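Local coordinates for glycosylation Associate Protein 2 (Streptococcus agalactiae serotype V, PDB 6OYC) that probably works with its Gap1 and Gap3 partners in the glycosylation and accessory Sec export of serine-rich repeat adhesins, and may bind sugar, at residues 177-188 with 229-240; 387-395 with 452-460. All coordinates share one frame; numbering follows the deposited sequence.

Overall arrangement
Both contacts pair strands of a single chain, but in different parts of it. Contact 1 (177-188 with 229-240) joins two antiparallel sheets of the beta-rich region, at the end that faces helix 115-125. Contact 2 (387-395 with 452-460) lies in the mixed sheet of the alpha/beta-hydrolase-like part. Their centres are 41 Å apart, on opposite sides of the chain's centre, with nearest atoms about 27 Å apart, so neither touches the other. Only contact 2 adjoins the likely Ser-371, His-491, Asp-461 triad, whose elbow follows the neighbouring strand 365-370; the glycerol about 4 Å from the side chain of Pro-179 in contact 1 probably comes from the crystallisation liquor.

Contact 1 of 2, residues 177-188 with 229-240; sequences NIPFSSDFYNEL and LISLESDISGSL
Phe-180 sets its ring among residues of 229-240, edge first: CE2 lies 3.8 Å from Leu-232 CB, in the ring plane, and the two side chains cross at about a right angle. The ring gets there because CG stands opposite the backbone N (chi1 -177°). Farther round the same edge are Ser-234 N and Ile-236 O, while Leu-240 CD2 packs obliquely, 3.6 Å from Phe-180 CD2. Leu-240 and Leu-188 then meet tip to tip through their CD1 atoms, and Leu-188 CD1 also reaches Leu-232 CD1. Leu-206 and Ile-204 of strand 198-208 add to this apolar cluster.

Asn-186 sits over one face of Phe-180, its ND2 3.2 Å above the ring plane, over the centre. That amide is held by Ser-181 at both ends: OD1 accepts from Ser-181 N and ND2 gives a nearly straight bond to Ser-181 O, in the amide plane. A weak ND2 bond to Leu-232 O adds a link across the segments.

Two short antiparallel ladders frame the cluster, Ile-178 and Phe-180 with Leu-240 and Gly-238, and Asn-186 and Leu-188 with Leu-232 and Ile-230. Leu-240 O accepts twice, from Ile-178 N on a lone pair and from Asn-177 ND2 (3.0 Å) above the carbonyl plane.

At the outer side the Tyr-185 ring crosses Glu-233 obliquely, CD2 3.7 Å from Glu-233 CB, and the Glu-233 carboxylate is turned 89° from the ring. Chemically, then, the contact is an apolar centre with its turns tied by an amide and waters, one water bridging Ser-182 N and Ser-237 OG, while salt bridges from Glu-233 to Arg-120 and Lys-124, and from Asp-235 to Lys-124, tie the outer turn to helix 115-125 by charge.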
loop_
_atom_site.group_PDB
_atom_site.type_symbol
_atom_site.label_atom_id
_atom_site.label_comp_id
_atom_site.label_asym_id
_atom_site.label_seq_id
_atom_site.Cartn_x
_atom_site.Cartn_y
_atom_site.Cartn_z
ATOM N N ASN B 177 -20.246 -2.758 -12.550
ATOM C CA ASN B 177 -19.608 -1.523 -12.973
ATOM C C ASN B 177 -18.697 -0.989 -11.881
ATOM O O ASN B 177 -18.911 -1.222 -10.687
ATOM C CB ASN B 177 -20.657 -0.480 -13.352
ATOM C CG ASN B 177 -21.549 -0.964 -14.491
ATOM O OD1 ASN B 177 -22.757 -1.153 -14.320
ATOM N ND2 ASN B 177 -20.942 -1.201 -15.653
ATOM N N ILE B 178 -17.676 -0.262 -12.309
ATOM C CA ILE B 178 -16.655 0.303 -11.438
ATOM C C ILE B 178 -16.900 1.801 -11.342
ATOM O O ILE B 178 -16.861 2.488 -12.373
ATOM C CB ILE B 178 -15.251 0.022 -11.978
ATOM C CG1 ILE B 178 -15.045 -1.478 -12.150
ATOM C CG2 ILE B 178 -14.212 0.588 -11.043
ATOM C CD1 ILE B 178 -13.722 -1.826 -12.783
ATOM N N PRO B 179 -17.143 2.346 -10.151
ATOM C CA PRO B 179 -17.304 3.797 -10.011
ATOM C C PRO B 179 -16.107 4.538 -10.589
ATOM O O PRO B 179 -14.957 4.205 -10.318
ATOM C CB PRO B 179 -17.400 3.999 -8.492
ATOM C CG PRO B 179 -17.793 2.644 -7.943
ATOM C CD PRO B 179 -17.131 1.652 -8.852
ATOM N N PHE B 180 -16.388 5.537 -11.403
ATOM C CA PHE B 180 -15.364 6.330 -12.056
ATOM C C PHE B 180 -15.523 7.770 -11.600
ATOM O O PHE B 180 -16.576 8.377 -11.809
ATOM C CB PHE B 180 -15.491 6.223 -13.578
ATOM C CG PHE B 180 -14.420 6.949 -14.333
ATOM C CD1 PHE B 180 -14.514 8.315 -14.558
ATOM C CD2 PHE B 180 -13.322 6.257 -14.828
ATOM C CE1 PHE B 180 -13.535 8.982 -15.255
ATOM C CE2 PHE B 180 -12.342 6.915 -15.537
ATOM C CZ PHE B 180 -12.448 8.280 -15.755
ATOM N N SER B 181 -14.483 8.313 -10.991
ATOM C CA SER B 181 -14.536 9.657 -10.451
ATOM C C SER B 181 -13.979 10.660 -11.450
ATOM O O SER B 181 -13.054 10.371 -12.218
ATOM C CB SER B 181 -13.743 9.729 -9.144
ATOM O OG SER B 181 -13.589 11.072 -8.699
ATOM N N SER B 182 -14.548 11.855 -11.433
ATOM C CA SER B 182 -13.986 12.952 -12.196
ATOM C C SER B 182 -12.951 13.746 -11.400
ATOM O O SER B 182 -12.299 14.629 -11.967
ATOM C CB SER B 182 -15.104 13.882 -12.675
ATOM O OG SER B 182 -15.985 14.167 -11.605
ATOM N N ASP B 183 -12.754 13.432 -10.118
ATOM C CA ASP B 183 -11.917 14.258 -9.248
ATOM C C ASP B 183 -10.522 13.702 -8.989
ATOM O O ASP B 183 -9.661 14.460 -8.531
ATOM C CB ASP B 183 -12.615 14.487 -7.915
ATOM C CG ASP B 183 -13.908 15.238 -8.084
ATOM O OD1 ASP B 183 -13.944 16.245 -8.825
ATOM O OD2 ASP B 183 -14.895 14.804 -7.495
ATOM N N PHE B 184 -10.268 12.421 -9.275
ATOM C CA PHE B 184 -8.932 11.854 -9.151
ATOM C C PHE B 184 -8.706 10.859 -10.283
ATOM O O PHE B 184 -9.595 10.601 -11.098
ATOM C CB PHE B 184 -8.712 11.198 -7.777
ATOM C CG PHE B 184 -9.890 10.402 -7.263
ATOM C CD1 PHE B 184 -10.164 9.136 -7.758
ATOM C CD2 PHE B 184 -10.711 10.917 -6.266
ATOM C CE1 PHE B 184 -11.249 8.389 -7.266
ATOM C CE2 PHE B 184 -11.780 10.193 -5.782
ATOM C CZ PHE B 184 -12.051 8.923 -6.284
ATOM N N TYR B 185 -7.493 10.318 -10.349
ATOM C CA TYR B 185 -7.196 9.268 -11.310
ATOM C C TYR B 185 -7.899 7.986 -10.900
ATOM O O TYR B 185 -8.072 7.699 -9.709
ATOM C CB TYR B 185 -5.692 9.029 -11.405
ATOM C CG TYR B 185 -4.943 10.214 -11.926
ATOM C CD1 TYR B 185 -4.510 11.226 -11.066
ATOM C CD2 TYR B 185 -4.698 10.349 -13.284
ATOM C CE1 TYR B 185 -3.832 12.338 -11.554
ATOM C CE2 TYR B 185 -4.034 11.451 -13.786
ATOM C CZ TYR B 185 -3.599 12.442 -12.914
ATOM O OH TYR B 185 -2.917 13.523 -13.417
ATOM N N ASN B 186 -8.324 7.222 -11.900
ATOM C CA ASN B 186 -8.971 5.935 -11.680
ATOM C C ASN B 186 -7.993 4.865 -12.122
ATOM O O ASN B 186 -7.716 4.725 -13.318
ATOM C CB ASN B 186 -10.290 5.839 -12.435
ATOM C CG ASN B 186 -11.269 6.902 -11.996
ATOM O OD1 ASN B 186 -12.027 6.704 -11.051
ATOM N ND2 ASN B 186 -11.228 8.060 -12.660
ATOM N N GLU B 187 -7.459 4.133 -11.150
ATOM C CA GLU B 187 -6.461 3.125 -11.406
ATOM C C GLU B 187 -7.124 1.777 -11.610
ATOM O O GLU B 187 -8.045 1.406 -10.885
ATOM C CB GLU B 187 -5.467 3.048 -10.243
ATOM C CG GLU B 187 -4.413 4.117 -10.284
ATOM C CD GLU B 187 -3.347 3.978 -9.184
ATOM O OE1 GLU B 187 -3.524 3.178 -8.235
ATOM O OE2 GLU B 187 -2.321 4.685 -9.278
ATOM N N LEU B 188 -6.629 1.038 -12.585
ATOM C CA LEU B 188 -6.998 -0.347 -12.799
ATOM C C LEU B 188 -5.719 -1.162 -12.893
ATOM O O LEU B 188 -4.735 -0.695 -13.470
ATOM C CB LEU B 188 -7.819 -0.501 -14.095
ATOM C CG LEU B 188 -9.081 0.363 -14.156
ATOM C CD1 LEU B 188 -9.664 0.404 -15.562
ATOM C CD2 LEU B 188 -10.110 -0.160 -13.173
ATOM N N LEU B 229 0.104 -0.870 -14.610
ATOM C CA LEU B 229 -0.967 -0.051 -14.077
ATOM C C LEU B 229 -1.655 0.735 -15.196
ATOM O O LEU B 229 -1.017 1.238 -16.124
ATOM C CB LEU B 229 -0.387 0.890 -13.022
ATOM C CG LEU B 229 -1.297 1.220 -11.849
ATOM C CD1 LEU B 229 -1.588 -0.042 -11.031
ATOM C CD2 LEU B 229 -0.625 2.283 -10.993
ATOM N N ILE B 230 -2.972 0.836 -15.114
ATOM C CA ILE B 230 -3.756 1.662 -16.022
ATOM C C ILE B 230 -4.295 2.834 -15.222
ATOM O O ILE B 230 -4.870 2.641 -14.145
ATOM C CB ILE B 230 -4.894 0.854 -16.664
ATOM C CG1 ILE B 230 -4.320 -0.267 -17.533
ATOM C CG2 ILE B 230 -5.826 1.754 -17.467
ATOM C CD1 ILE B 230 -5.402 -1.237 -18.042
ATOM N N SER B 231 -4.103 4.044 -15.733
ATOM C CA SER B 231 -4.464 5.247 -14.993
ATOM C C SER B 231 -5.348 6.104 -15.882
ATOM O O SER B 231 -4.869 6.694 -16.858
ATOM C CB SER B 231 -3.221 6.017 -14.532
ATOM O OG SER B 231 -3.592 7.189 -13.830
ATOM N N LEU B 232 -6.629 6.170 -15.536
ATOM C CA LEU B 232 -7.655 6.813 -16.345
ATOM C C LEU B 232 -8.159 8.069 -15.663
ATOM O O LEU B 232 -8.408 8.085 -14.457
ATOM C CB LEU B 232 -8.846 5.889 -16.572
ATOM C CG LEU B 232 -8.502 4.568 -17.253
ATOM C CD1 LEU B 232 -9.789 3.793 -17.569
ATOM C CD2 LEU B 232 -7.722 4.900 -18.508
ATOM N N GLU B 233 -8.401 9.090 -16.455
ATOM C CA GLU B 233 -8.793 10.356 -15.888
ATOM C C GLU B 233 -9.677 11.057 -16.899
ATOM O O GLU B 233 -9.326 11.142 -18.075
ATOM C CB GLU B 233 -7.531 11.164 -15.568
ATOM C CG GLU B 233 -7.745 12.538 -15.161
ATOM C CD GLU B 233 -7.693 13.514 -16.309
ATOM O OE1 GLU B 233 -6.636 13.653 -16.960
ATOM O OE2 GLU B 233 -8.721 14.182 -16.507
ATOM N N SER B 234 -10.830 11.535 -16.446
ATOM C CA SER B 234 -11.699 12.327 -17.298
ATOM C C SER B 234 -12.547 13.219 -16.415
ATOM O O SER B 234 -12.790 12.907 -15.250
ATOM C CB SER B 234 -12.609 11.446 -18.173
ATOM O OG SER B 234 -13.667 12.208 -18.722
ATOM N N ASP B 235 -13.020 14.322 -16.974
ATOM C CA ASP B 235 -13.872 15.176 -16.165
ATOM C C ASP B 235 -15.333 14.746 -16.176
ATOM O O ASP B 235 -16.154 15.381 -15.507
ATOM C CB ASP B 235 -13.728 16.631 -16.588
ATOM C CG ASP B 235 -12.315 17.180 -16.314
ATOM O OD1 ASP B 235 -11.878 18.100 -17.043
ATOM O OD2 ASP B 235 -11.655 16.700 -15.356
ATOM N N ILE B 236 -15.657 13.653 -16.848
ATOM C CA ILE B 236 -16.992 13.074 -16.812
ATOM C C ILE B 236 -17.053 12.048 -15.693
ATOM O O ILE B 236 -16.166 11.197 -15.566
ATOM C CB ILE B 236 -17.339 12.427 -18.157
ATOM C CG1 ILE B 236 -17.472 13.503 -19.234
ATOM C CG2 ILE B 236 -18.599 11.617 -18.027
ATOM C CD1 ILE B 236 -16.958 13.063 -20.615
ATOM N N SER B 237 -18.094 12.125 -14.885
ATOM C CA SER B 237 -18.330 11.167 -13.818
ATOM C C SER B 237 -19.298 10.070 -14.288
ATOM O O SER B 237 -20.263 10.340 -15.017
ATOM C CB SER B 237 -18.890 11.912 -12.605
ATOM O OG SER B 237 -18.815 11.122 -11.443
ATOM N N GLY B 238 -19.041 8.832 -13.869
ATOM C CA GLY B 238 -19.925 7.725 -14.200
ATOM C C GLY B 238 -19.478 6.383 -13.652
ATOM O O GLY B 238 -19.014 6.295 -12.509
ATOM N N SER B 239 -19.610 5.321 -14.449
ATOM C CA SER B 239 -19.066 4.034 -14.045
ATOM C C SER B 239 -18.563 3.302 -15.277
ATOM O O SER B 239 -18.907 3.643 -16.415
ATOM C CB SER B 239 -20.086 3.179 -13.285
ATOM O OG SER B 239 -21.255 2.955 -14.044
ATOM N N LEU B 240 -17.722 2.303 -15.034
ATOM C CA LEU B 240 -17.035 1.582 -16.090
ATOM C C LEU B 240 -17.678 0.222 -16.327
ATOM O O LEU B 240 -18.013 -0.489 -15.379
ATOM C CB LEU B 240 -15.569 1.363 -15.734
ATOM C CG LEU B 240 -14.699 2.586 -15.514
ATOM C CD1 LEU B 240 -13.259 2.127 -15.247
ATOM C CD2 LEU B 240 -14.801 3.520 -16.731
HETATM O O HOH W 1 -10.914 11.794 -13.192
HETATM O O HOH W 2 -17.001 11.964 -9.854
HETATM O O HOH W 3 -12.832 17.394 -12.677
HETATM O O HOH W 4 -2.956 7.071 -10.993
#

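Contact 2 of 2, residues 387-395 with 452-460; sequences HAIIIGKPI and TFALAYMKN
Six backbone hydrogen bonds join the strands: the N atoms of Ile-389, Ile-391 and Lys-393 donate to the carbonyls of Thr-452, Ala-454 and Ala-456, whose own N atoms donate to the carbonyls of His-387, Ile-389 and Ile-391. This is the regular ladder of two parallel neighbours in the central sheet of an alpha/beta-hydrolase-like fold, their axes 5° apart. The straightest link runs from Ile-391 N to Ala-454 O at 2.8 Å (173° at the hydrogen), and the ladder closes with Lys-393 N to Ala-456 O, also 2.8 Å. On its other side strand 388-392 bonds to Leu-367, Gly-369 and Ser-371, the last two belonging to the probable nucleophile elbow.

Past the ladder, the side chains sort onto two faces. Ile-389 and Phe-453 run side by side in the same direction; CD1 of Ile-389 comes 3.5 Å from CE2 of Phe-453, obliquely to the ring, while CB and CG2 of Ile-389 lie against CD2 of Phe-453. One step along, Ile-391 carries CG1 between its backbone N and carbonyl carbon (chi1 44°), which swings CD1 over to Leu-455 CD1 at 4.0 Å. Helix 372-381 covers both isoleucines, and helix 467-473 packs on Leu-455.

On the other face the Ile-390 side chain packs on a methyl, CG1 4.1 Å from Ala-454 CB, and Gly-392 lies beside Ala-456; the small residues accept helix 495-514, with Trp-501 against Ala-456 and Gln-505 against Ala-454.

At the C-terminal end of the strands Pro-394 CD packs 3.9 Å from Tyr-457 CB. Lys-393 stretches out, its NZ bonded to the His-491 carbonyl, and passes alongside Met-458, with CE 4.1 Å from SD.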
loop_
_atom_site.group_PDB
_atom_site.type_symbol
_atom_site.label_atom_id
_atom_site.label_comp_id
_atom_site.label_asym_id
_atom_site.label_seq_id
_atom_site.Cartn_x
_atom_site.Cartn_y
_atom_site.Cartn_z
ATOM N N HIS B 387 15.975 -5.191 15.942
ATOM C CA HIS B 387 16.078 -4.992 17.378
ATOM C C HIS B 387 14.903 -5.622 18.114
ATOM O O HIS B 387 15.079 -6.251 19.163
ATOM C CB HIS B 387 16.142 -3.505 17.691
ATOM C CG HIS B 387 16.216 -3.217 19.151
ATOM N ND1 HIS B 387 17.340 -3.486 19.901
ATOM C CD2 HIS B 387 15.301 -2.710 20.011
ATOM C CE1 HIS B 387 17.121 -3.140 21.157
ATOM N NE2 HIS B 387 15.890 -2.667 21.251
ATOM N N ALA B 388 13.695 -5.457 17.587
ATOM C CA ALA B 388 12.504 -5.901 18.288
ATOM C C ALA B 388 11.413 -6.270 17.290
ATOM O O ALA B 388 11.325 -5.709 16.195
ATOM C CB ALA B 388 12.000 -4.819 19.245
ATOM N N ILE B 389 10.577 -7.218 17.698
ATOM C CA ILE B 389 9.409 -7.650 16.955
ATOM C C ILE B 389 8.244 -7.611 17.930
ATOM O O ILE B 389 8.193 -8.415 18.866
ATOM C CB ILE B 389 9.596 -9.048 16.362
ATOM C CG1 ILE B 389 10.618 -8.988 15.231
ATOM C CG2 ILE B 389 8.268 -9.626 15.893
ATOM C CD1 ILE B 389 10.959 -10.336 14.672
ATOM N N ILE B 390 7.339 -6.658 17.744
ATOM C CA ILE B 390 6.157 -6.508 18.585
ATOM C C ILE B 390 4.981 -7.092 17.817
ATOM O O ILE B 390 4.569 -6.550 16.786
ATOM C CB ILE B 390 5.899 -5.040 18.947
ATOM C CG1 ILE B 390 7.116 -4.424 19.633
ATOM C CG2 ILE B 390 4.649 -4.905 19.799
ATOM C CD1 ILE B 390 6.981 -2.931 19.876
ATOM N N ILE B 391 4.416 -8.189 18.305
ATOM C CA ILE B 391 3.350 -8.862 17.582
ATOM C C ILE B 391 2.241 -9.257 18.545
ATOM O O ILE B 391 2.483 -9.531 19.724
ATOM C CB ILE B 391 3.891 -10.082 16.815
ATOM C CG1 ILE B 391 4.860 -10.878 17.690
ATOM C CG2 ILE B 391 4.603 -9.629 15.542
ATOM C CD1 ILE B 391 5.238 -12.238 17.095
ATOM N N GLY B 392 1.006 -9.261 18.029
ATOM C CA GLY B 392 -0.165 -9.688 18.774
ATOM C C GLY B 392 -1.100 -10.574 17.970
ATOM O O GLY B 392 -1.427 -10.267 16.821
ATOM N N LYS B 393 -1.553 -11.664 18.586
ATOM C CA LYS B 393 -2.387 -12.714 18.016
ATOM C C LYS B 393 -1.654 -13.363 16.849
ATOM O O LYS B 393 -2.125 -13.310 15.705
ATOM C CB LYS B 393 -3.748 -12.158 17.596
ATOM C CG LYS B 393 -4.405 -11.320 18.689
ATOM C CD LYS B 393 -5.811 -10.881 18.321
ATOM C CE LYS B 393 -6.595 -10.439 19.545
ATOM N NZ LYS B 393 -7.954 -9.926 19.206
ATOM N N PRO B 394 -0.515 -14.007 17.110
ATOM C CA PRO B 394 0.342 -14.465 16.012
ATOM C C PRO B 394 -0.308 -15.573 15.206
ATOM O O PRO B 394 -1.044 -16.408 15.734
ATOM C CB PRO B 394 1.597 -14.974 16.734
ATOM C CG PRO B 394 1.090 -15.409 18.087
ATOM C CD PRO B 394 -0.002 -14.431 18.430
ATOM N N ILE B 395 -0.034 -15.560 13.904
ATOM C CA ILE B 395 -0.392 -16.641 13.000
ATOM C C ILE B 395 0.880 -17.057 12.278
ATOM O O ILE B 395 1.439 -16.268 11.505
ATOM C CB ILE B 395 -1.478 -16.236 11.997
ATOM C CG1 ILE B 395 -2.674 -15.622 12.721
ATOM C CG2 ILE B 395 -1.909 -17.451 11.186
ATOM C CD1 ILE B 395 -3.704 -15.032 11.802
ATOM N N THR B 452 14.441 -8.991 20.416
ATOM C CA THR B 452 13.534 -9.313 21.513
ATOM C C THR B 452 12.099 -9.371 20.986
ATOM O O THR B 452 11.719 -8.565 20.134
ATOM C CB THR B 452 13.628 -8.255 22.621
ATOM O OG1 THR B 452 15.004 -8.024 22.962
ATOM C CG2 THR B 452 12.842 -8.679 23.857
ATOM N N PHE B 453 11.285 -10.304 21.494
ATOM C CA PHE B 453 9.901 -10.457 21.046
ATOM C C PHE B 453 8.932 -9.989 22.124
ATOM O O PHE B 453 8.945 -10.508 23.244
ATOM C CB PHE B 453 9.581 -11.906 20.674
ATOM C CG PHE B 453 10.269 -12.383 19.431
ATOM C CD1 PHE B 453 11.565 -12.865 19.484
ATOM C CD2 PHE B 453 9.618 -12.361 18.207
ATOM C CE1 PHE B 453 12.205 -13.315 18.338
ATOM C CE2 PHE B 453 10.253 -12.808 17.056
ATOM C CZ PHE B 453 11.544 -13.285 17.121
ATOM N N ALA B 454 8.088 -9.023 21.779
ATOM C CA ALA B 454 6.931 -8.666 22.584
ATOM C C ALA B 454 5.725 -9.335 21.950
ATOM O O ALA B 454 5.369 -9.024 20.811
ATOM C CB ALA B 454 6.734 -7.156 22.648
ATOM N N LEU B 455 5.104 -10.251 22.675
ATOM C CA LEU B 455 4.123 -11.142 22.080
ATOM C C LEU B 455 2.872 -11.163 22.940
ATOM O O LEU B 455 2.938 -11.490 24.128
ATOM C CB LEU B 455 4.714 -12.539 21.931
ATOM C CG LEU B 455 4.052 -13.497 20.967
ATOM C CD1 LEU B 455 5.124 -14.443 20.457
ATOM C CD2 LEU B 455 2.947 -14.257 21.675
ATOM N N ALA B 456 1.742 -10.805 22.348
ATOM C CA ALA B 456 0.440 -11.038 22.951
ATOM C C ALA B 456 -0.268 -12.132 22.169
ATOM O O ALA B 456 -0.202 -12.163 20.937
ATOM C CB ALA B 456 -0.403 -9.763 22.969
ATOM N N TYR B 457 -0.929 -13.043 22.881
ATOM C CA TYR B 457 -1.575 -14.177 22.242
ATOM C C TYR B 457 -2.854 -14.513 22.984
ATOM O O TYR B 457 -3.020 -14.188 24.161
ATOM C CB TYR B 457 -0.662 -15.413 22.194
ATOM C CG TYR B 457 -0.225 -15.887 23.560
ATOM C CD1 TYR B 457 0.814 -15.254 24.234
ATOM C CD2 TYR B 457 -0.862 -16.954 24.186
ATOM C CE1 TYR B 457 1.215 -15.669 25.485
ATOM C CE2 TYR B 457 -0.467 -17.384 25.444
ATOM C CZ TYR B 457 0.576 -16.737 26.086
ATOM O OH TYR B 457 0.989 -17.138 27.332
ATOM N N MET B 458 -3.766 -15.162 22.267
ATOM C CA MET B 458 -4.977 -15.705 22.855
ATOM C C MET B 458 -4.700 -17.132 23.302
ATOM O O MET B 458 -4.122 -17.922 22.547
ATOM C CB MET B 458 -6.127 -15.670 21.853
ATOM C CG MET B 458 -6.443 -14.289 21.324
ATOM S SD MET B 458 -6.551 -13.059 22.636
ATOM C CE MET B 458 -8.178 -13.387 23.310
ATOM N N LYS B 459 -5.091 -17.453 24.540
ATOM C CA LYS B 459 -4.855 -18.798 25.055
ATOM C C LYS B 459 -5.795 -19.816 24.422
ATOM O O LYS B 459 -5.427 -20.986 24.264
ATOM C CB LYS B 459 -5.004 -18.806 26.574
ATOM N N ASN B 460 -7.000 -19.391 24.047
ATOM C CA ASN B 460 -7.992 -20.280 23.452
ATOM C C ASN B 460 -8.163 -19.986 21.965
ATOM O O ASN B 460 -9.291 -19.878 21.470
ATOM C CB ASN B 460 -9.329 -20.137 24.188
ATOM C CG ASN B 460 -9.154 -19.921 25.684
ATOM O OD1 ASN B 460 -9.390 -18.830 26.198
ATOM N ND2 ASN B 460 -8.741 -20.969 26.387
#